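Local structure of protein A6 homolog (Fowlpox virus, 6BR8) at residues His159-Glu164 against Lys212-Ser217; Glu176-Arg181 against Ile190-Asn195. The protein is a poxvirus protein, here represented by its lipid-binding C-terminal part, that is probably essential for the transition from immature to mature virion. All blocks are in the same frame, centred on the assembly; numbering follows the deposited sequence.

Contact 1 of 2, residues His159-Glu164 against Lys212-Ser217; sequences HVLFSE and KTTLIS
Leu161 and Thr214 mark the closest approach of two helical backbones, their CA atoms 7.7 Å apart, a spacing that only side chains bridge, with no hydrogen bond between 159-164 and 212-217. The contact is small, and rests on a single leucine that reaches across to two successive residues of its partner. Leu161 extends toward the other helix with CG anti to its own nitrogen (chi1 167°), and its methyl CD2 does all the close touching. CD2 meets Thr214 CG2 at 4.1 Å, the two side chains sliding past one another in opposite directions. It also meets Leu215 CD1 at 4.0 Å, and here the two leucines cross at about a right angle. Thr214 takes part through its apolar branch alone: the rotation about CA-CB places CG2 next to the leucine, while OG1 lies 5.9 Å from Leu161 CD2. The methyl contacts are thus purely van der Waals in nature. Leu161 is buried and also rests on His211, just before helix 212-225, whereas Leu215 continues onto Phe241 of helix 237-249. A hydrogen bond between Ser217 OG and Arg157 NH2 joins the same two helices further along. Leu215 lies about 6 Å from each of two bound phospholipids, a phosphatidylglycerol and a phosphatidylethanolamine, measured from its side chain. The arrangement is apolar helix-to-helix packing in a largely helical lipid-binding fold, close to the bound lipids.

Contact 2 of 2, residues Glu176-Arg181 against Ile190-Asn195; sequences EDLKKR and ISEISN
Glu192 meets both Leu178 and Arg181, and its side chain illustrates how one carboxylate can pack against an apolar neighbour while it faces a charged one. The side chain leaves the backbone toward 176-181, and CB is still 5.2 Å from Leu178 CD2. One bond further, CG comes within 4.4 Å of that methyl. The chain then bends at chi2 (74°), which carries CD and both oxygens round so that the carboxylate lies against the leucine tip; the two side chains cross at about a right angle. OE2 has Leu178 CD2 at 3.7 Å, and its polar need is met by a hydrogen bond with Tyr200 OH. OE1 sits instead at the edge of the Arg181 guanidinium, near its plane, 3.9 Å from NH1, a long salt bridge rather than a direct hydrogen bond. The guanidinium and carboxylate planes are turned 57° from each other, far from the flat two-pronged pairing. A water fills in between them: it accepts from Arg181 NH1 at 2.9 Å and donates to Glu192 OE1 at 2.5 Å. Arg181 is itself held at another edge by Asp177, one turn back, since NE gives a nearly straight bond (163°) to OD2 at 2.6 Å. That oxygen lies in the guanidinium plane, although the N-H reaches it from above the plane of the carboxylate. This bond fixes the turn of the guanidinium and leaves NH1 directed at the water and Glu192. Val183 of the intervening loop touches both Leu178 and Glu192. Asp177, Arg181 and Glu192 form a surface salt-bridge network with a water link, joining the C-terminal end of helix 175-180 to helix 186-195, the next helix in the chain, across the short connecting loop.

Followed from the N terminus, the chain first reaches 159-164 on helix 156-170, then passes almost at once to helix 175-180. A short loop leads on to helix 186-195, and contact 2 closes this small loop where that helix meets residues 176-181. Helix 197-210 follows, and at the start of helix 212-225 the chain returns to 159-164, so contact 1 closes the larger loop with contact 2 wholly within it. The loops nest and do not cross. The contacts do not touch: their centres lie 25 Å apart, with nearest atoms about 14 Å apart. Contact 2 ties neighbouring short helices at the surface, whereas contact 1 joins helices close to the bound lipids.

Contact 1 of 2, residues His159-Glu164 against Lys212-Ser217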
loop_
_atom_site.group_PDB
_atom_site.type_symbol
_atom_site.label_atom_id
_atom_site.label_comp_id
_atom_site.label_asym_id
_atom_site.label_seq_id
_atom_site.Cartn_x
_atom_site.Cartn_y
_atom_site.Cartn_z
ATOM N N HIS A 159 14.628 -5.187 -9.747
ATOM C CA HIS A 159 14.337 -4.934 -11.151
ATOM C C HIS A 159 14.417 -6.226 -11.943
ATOM O O HIS A 159 13.568 -6.504 -12.805
ATOM C CB HIS A 159 15.309 -3.904 -11.713
ATOM C CG HIS A 159 14.972 -3.469 -13.096
ATOM N ND1 HIS A 159 15.904 -3.424 -14.111
ATOM C CD2 HIS A 159 13.802 -3.067 -13.643
ATOM C CE1 HIS A 159 15.324 -3.007 -15.222
ATOM N NE2 HIS A 159 14.048 -2.784 -14.967
ATOM N N VAL A 160 15.424 -7.041 -11.635
ATOM C CA VAL A 160 15.539 -8.348 -12.257
ATOM C C VAL A 160 14.302 -9.185 -11.957
ATOM O O VAL A 160 13.654 -9.713 -12.872
ATOM C CB VAL A 160 16.834 -9.032 -11.798
ATOM C CG1 VAL A 160 16.867 -10.460 -12.272
ATOM C CG2 VAL A 160 18.034 -8.249 -12.344
ATOM N N LEU A 161 13.920 -9.269 -10.681
ATOM C CA LEU A 161 12.784 -10.099 -10.320
ATOM C C LEU A 161 11.507 -9.600 -11.014
ATOM O O LEU A 161 10.752 -10.391 -11.585
ATOM C CB LEU A 161 12.632 -10.133 -8.797
ATOM C CG LEU A 161 11.302 -10.712 -8.276
ATOM C CD1 LEU A 161 11.216 -12.175 -8.710
ATOM C CD2 LEU A 161 11.129 -10.544 -6.765
ATOM N N PHE A 162 11.280 -8.290 -11.007
ATOM C CA PHE A 162 10.141 -7.707 -11.709
ATOM C C PHE A 162 10.134 -8.104 -13.182
ATOM O O PHE A 162 9.086 -8.464 -13.727
ATOM C CB PHE A 162 10.170 -6.182 -11.546
ATOM C CG PHE A 162 9.073 -5.457 -12.278
ATOM N N SER A 163 11.303 -8.088 -13.826
ATOM C CA SER A 163 11.398 -8.488 -15.220
ATOM C C SER A 163 10.979 -9.938 -15.425
ATOM O O SER A 163 10.338 -10.263 -16.430
ATOM C CB SER A 163 12.829 -8.288 -15.714
ATOM O OG SER A 163 13.038 -6.929 -16.026
ATOM N N GLU A 164 11.367 -10.836 -14.516
ATOM C CA GLU A 164 11.079 -12.248 -14.750
ATOM C C GLU A 164 9.610 -12.569 -14.544
ATOM O O GLU A 164 9.049 -13.364 -15.303
ATOM C CB GLU A 164 11.932 -13.133 -13.844
ATOM C CG GLU A 164 13.400 -13.096 -14.209
ATOM C CD GLU A 164 14.234 -13.962 -13.317
ATOM O OE1 GLU A 164 13.748 -14.273 -12.209
ATOM O OE2 GLU A 164 15.368 -14.317 -13.724
ATOM N N LYS A 212 9.492 -16.941 -4.158
ATOM C CA LYS A 212 9.440 -16.515 -2.768
ATOM C C LYS A 212 10.835 -16.267 -2.200
ATOM O O LYS A 212 11.047 -15.279 -1.489
ATOM C CB LYS A 212 8.706 -17.564 -1.923
ATOM C CG LYS A 212 8.214 -17.000 -0.608
ATOM C CD LYS A 212 8.051 -18.100 0.422
ATOM C CE LYS A 212 7.313 -17.556 1.644
ATOM N NZ LYS A 212 6.970 -18.676 2.566
ATOM N N THR A 213 11.792 -17.139 -2.484
ATOM C CA THR A 213 13.097 -17.045 -1.831
ATOM C C THR A 213 13.803 -15.748 -2.230
ATOM O O THR A 213 14.254 -14.970 -1.381
ATOM C CB THR A 213 13.931 -18.279 -2.184
ATOM O OG1 THR A 213 13.156 -19.458 -1.917
ATOM C CG2 THR A 213 15.222 -18.363 -1.344
ATOM N N THR A 214 13.829 -15.453 -3.522
ATOM C CA THR A 214 14.282 -14.143 -3.964
ATOM C C THR A 214 13.537 -13.008 -3.269
ATOM O O THR A 214 14.149 -12.054 -2.788
ATOM C CB THR A 214 14.118 -14.039 -5.465
ATOM O OG1 THR A 214 14.933 -15.062 -6.059
ATOM C CG2 THR A 214 14.564 -12.643 -5.929
ATOM N N LEU A 215 12.205 -13.056 -3.234
ATOM C CA LEU A 215 11.500 -11.866 -2.766
ATOM C C LEU A 215 11.808 -11.596 -1.295
ATOM O O LEU A 215 12.079 -10.462 -0.893
ATOM C CB LEU A 215 9.996 -12.013 -2.978
ATOM C CG LEU A 215 9.287 -10.797 -2.389
ATOM C CD1 LEU A 215 9.611 -9.559 -3.176
ATOM C CD2 LEU A 215 7.791 -11.077 -2.359
ATOM N N ILE A 216 11.734 -12.638 -0.470
ATOM C CA ILE A 216 12.058 -12.498 0.944
ATOM C C ILE A 216 13.490 -12.008 1.102
ATOM O O ILE A 216 13.764 -11.059 1.848
ATOM C CB ILE A 216 11.850 -13.837 1.659
ATOM C CG1 ILE A 216 10.378 -14.247 1.579
ATOM C CG2 ILE A 216 12.422 -13.794 3.112
ATOM C CD1 ILE A 216 9.464 -13.424 2.439
ATOM N N SER A 217 14.427 -12.671 0.421
ATOM C CA SER A 217 15.831 -12.289 0.513
ATOM C C SER A 217 16.026 -10.812 0.226
ATOM O O SER A 217 16.603 -10.090 1.038
ATOM C CB SER A 217 16.658 -13.100 -0.463
ATOM O OG SER A 217 17.955 -12.553 -0.575
#

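Contact 2 of 2, residues Glu176-Arg181 against Ile190-Asn195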
loop_
_atom_site.group_PDB
_atom_site.type_symbol
_atom_site.label_atom_id
_atom_site.label_comp_id
_atom_site.label_asym_id
_atom_site.label_seq_id
_atom_site.Cartn_x
_atom_site.Cartn_y
_atom_site.Cartn_z
ATOM N N GLU A 176 -1.126 -7.868 -25.498
ATOM C CA GLU A 176 -1.573 -7.177 -26.706
ATOM C C GLU A 176 -3.092 -7.234 -26.842
ATOM O O GLU A 176 -3.736 -6.223 -27.158
ATOM C CB GLU A 176 -0.904 -7.777 -27.947
ATOM C CG GLU A 176 0.510 -7.279 -28.239
ATOM C CD GLU A 176 1.593 -8.336 -28.024
ATOM O OE1 GLU A 176 2.600 -8.293 -28.766
ATOM O OE2 GLU A 176 1.449 -9.199 -27.121
ATOM N N ASP A 177 -3.696 -8.403 -26.594
ATOM C CA ASP A 177 -5.145 -8.487 -26.749
ATOM C C ASP A 177 -5.868 -7.776 -25.607
ATOM O O ASP A 177 -6.971 -7.260 -25.806
ATOM C CB ASP A 177 -5.595 -9.944 -26.856
ATOM C CG ASP A 177 -7.119 -10.083 -27.012
ATOM O OD1 ASP A 177 -7.638 -9.744 -28.088
ATOM O OD2 ASP A 177 -7.782 -10.571 -26.082
ATOM N N LEU A 178 -5.255 -7.716 -24.423
ATOM C CA LEU A 178 -5.784 -6.892 -23.338
ATOM C C LEU A 178 -5.742 -5.412 -23.706
ATOM O O LEU A 178 -6.717 -4.685 -23.495
ATOM C CB LEU A 178 -4.983 -7.146 -22.061
ATOM C CG LEU A 178 -5.256 -8.407 -21.239
ATOM C CD1 LEU A 178 -4.428 -8.356 -19.955
ATOM C CD2 LEU A 178 -6.745 -8.574 -20.936
ATOM N N LYS A 179 -4.617 -4.940 -24.259
ATOM C CA LYS A 179 -4.563 -3.542 -24.675
ATOM C C LYS A 179 -5.600 -3.243 -25.761
ATOM O O LYS A 179 -6.260 -2.201 -25.706
ATOM C CB LYS A 179 -3.147 -3.144 -25.129
ATOM C CG LYS A 179 -1.995 -3.298 -24.064
ATOM N N LYS A 180 -5.802 -4.162 -26.713
ATOM C CA LYS A 180 -6.801 -3.965 -27.760
ATOM C C LYS A 180 -8.237 -4.008 -27.226
ATOM O O LYS A 180 -9.125 -3.346 -27.776
ATOM C CB LYS A 180 -6.565 -4.981 -28.886
ATOM C CG LYS A 180 -7.474 -4.841 -30.048
ATOM C CD LYS A 180 -7.208 -5.812 -31.176
ATOM N N ARG A 181 -8.493 -4.766 -26.164
ATOM C CA ARG A 181 -9.770 -4.678 -25.463
ATOM C C ARG A 181 -9.779 -3.610 -24.376
ATOM O O ARG A 181 -10.613 -3.671 -23.464
ATOM C CB ARG A 181 -10.166 -6.037 -24.878
ATOM C CG ARG A 181 -10.065 -7.163 -25.885
ATOM C CD ARG A 181 -10.655 -8.457 -25.350
ATOM N NE ARG A 181 -9.633 -9.299 -24.761
ATOM C CZ ARG A 181 -9.617 -9.656 -23.481
ATOM N NH1 ARG A 181 -10.587 -9.268 -22.658
ATOM N NH2 ARG A 181 -8.639 -10.427 -23.020
ATOM N N ILE A 190 -9.878 -3.125 -13.174
ATOM C CA ILE A 190 -10.670 -3.703 -12.094
ATOM C C ILE A 190 -11.627 -4.755 -12.641
ATOM O O ILE A 190 -11.777 -5.843 -12.070
ATOM C CB ILE A 190 -11.439 -2.598 -11.352
ATOM C CG1 ILE A 190 -10.487 -1.750 -10.509
ATOM C CG2 ILE A 190 -12.546 -3.199 -10.527
ATOM C CD1 ILE A 190 -11.104 -0.425 -10.113
ATOM N N SER A 191 -12.298 -4.443 -13.750
ATOM C CA SER A 191 -13.296 -5.364 -14.276
ATOM C C SER A 191 -12.653 -6.635 -14.824
ATOM O O SER A 191 -13.224 -7.722 -14.689
ATOM C CB SER A 191 -14.131 -4.668 -15.347
ATOM O OG SER A 191 -15.266 -5.443 -15.673
ATOM N N GLU A 192 -11.483 -6.515 -15.471
ATOM C CA GLU A 192 -10.776 -7.697 -15.988
ATOM C C GLU A 192 -10.426 -8.671 -14.874
ATOM O O GLU A 192 -10.594 -9.885 -15.021
ATOM C CB GLU A 192 -9.491 -7.303 -16.718
ATOM C CG GLU A 192 -8.561 -8.490 -16.958
ATOM C CD GLU A 192 -9.025 -9.454 -18.064
ATOM O OE1 GLU A 192 -10.039 -9.178 -18.763
ATOM O OE2 GLU A 192 -8.372 -10.512 -18.218
ATOM N N ILE A 193 -9.946 -8.151 -13.750
ATOM C CA ILE A 193 -9.545 -9.026 -12.662
ATOM C C ILE A 193 -10.765 -9.646 -11.986
ATOM O O ILE A 193 -10.791 -10.859 -11.750
ATOM C CB ILE A 193 -8.656 -8.239 -11.687
ATOM C CG1 ILE A 193 -7.413 -7.678 -12.420
ATOM C CG2 ILE A 193 -8.242 -9.112 -10.502
ATOM C CD1 ILE A 193 -6.507 -6.817 -11.513
ATOM N N SER A 194 -11.816 -8.857 -11.729
ATOM C CA SER A 194 -12.995 -9.383 -11.039
ATOM C C SER A 194 -13.716 -10.450 -11.862
ATOM O O SER A 194 -14.285 -11.393 -11.303
ATOM C CB SER A 194 -13.956 -8.243 -10.685
ATOM O OG SER A 194 -14.754 -7.919 -11.802
ATOM N N ASN A 195 -13.721 -10.317 -13.183
ATOM C CA ASN A 195 -14.321 -11.330 -14.044
ATOM C C ASN A 195 -13.382 -12.491 -14.331
ATOM O O ASN A 195 -13.811 -13.523 -14.868
ATOM C CB ASN A 195 -14.749 -10.685 -15.353
ATOM C CG ASN A 195 -15.931 -9.774 -15.168
ATOM O OD1 ASN A 195 -16.782 -10.033 -14.335
ATOM N ND2 ASN A 195 -15.952 -8.670 -15.894
HETATM O O HOH W 1 -11.076 -10.871 -20.257
#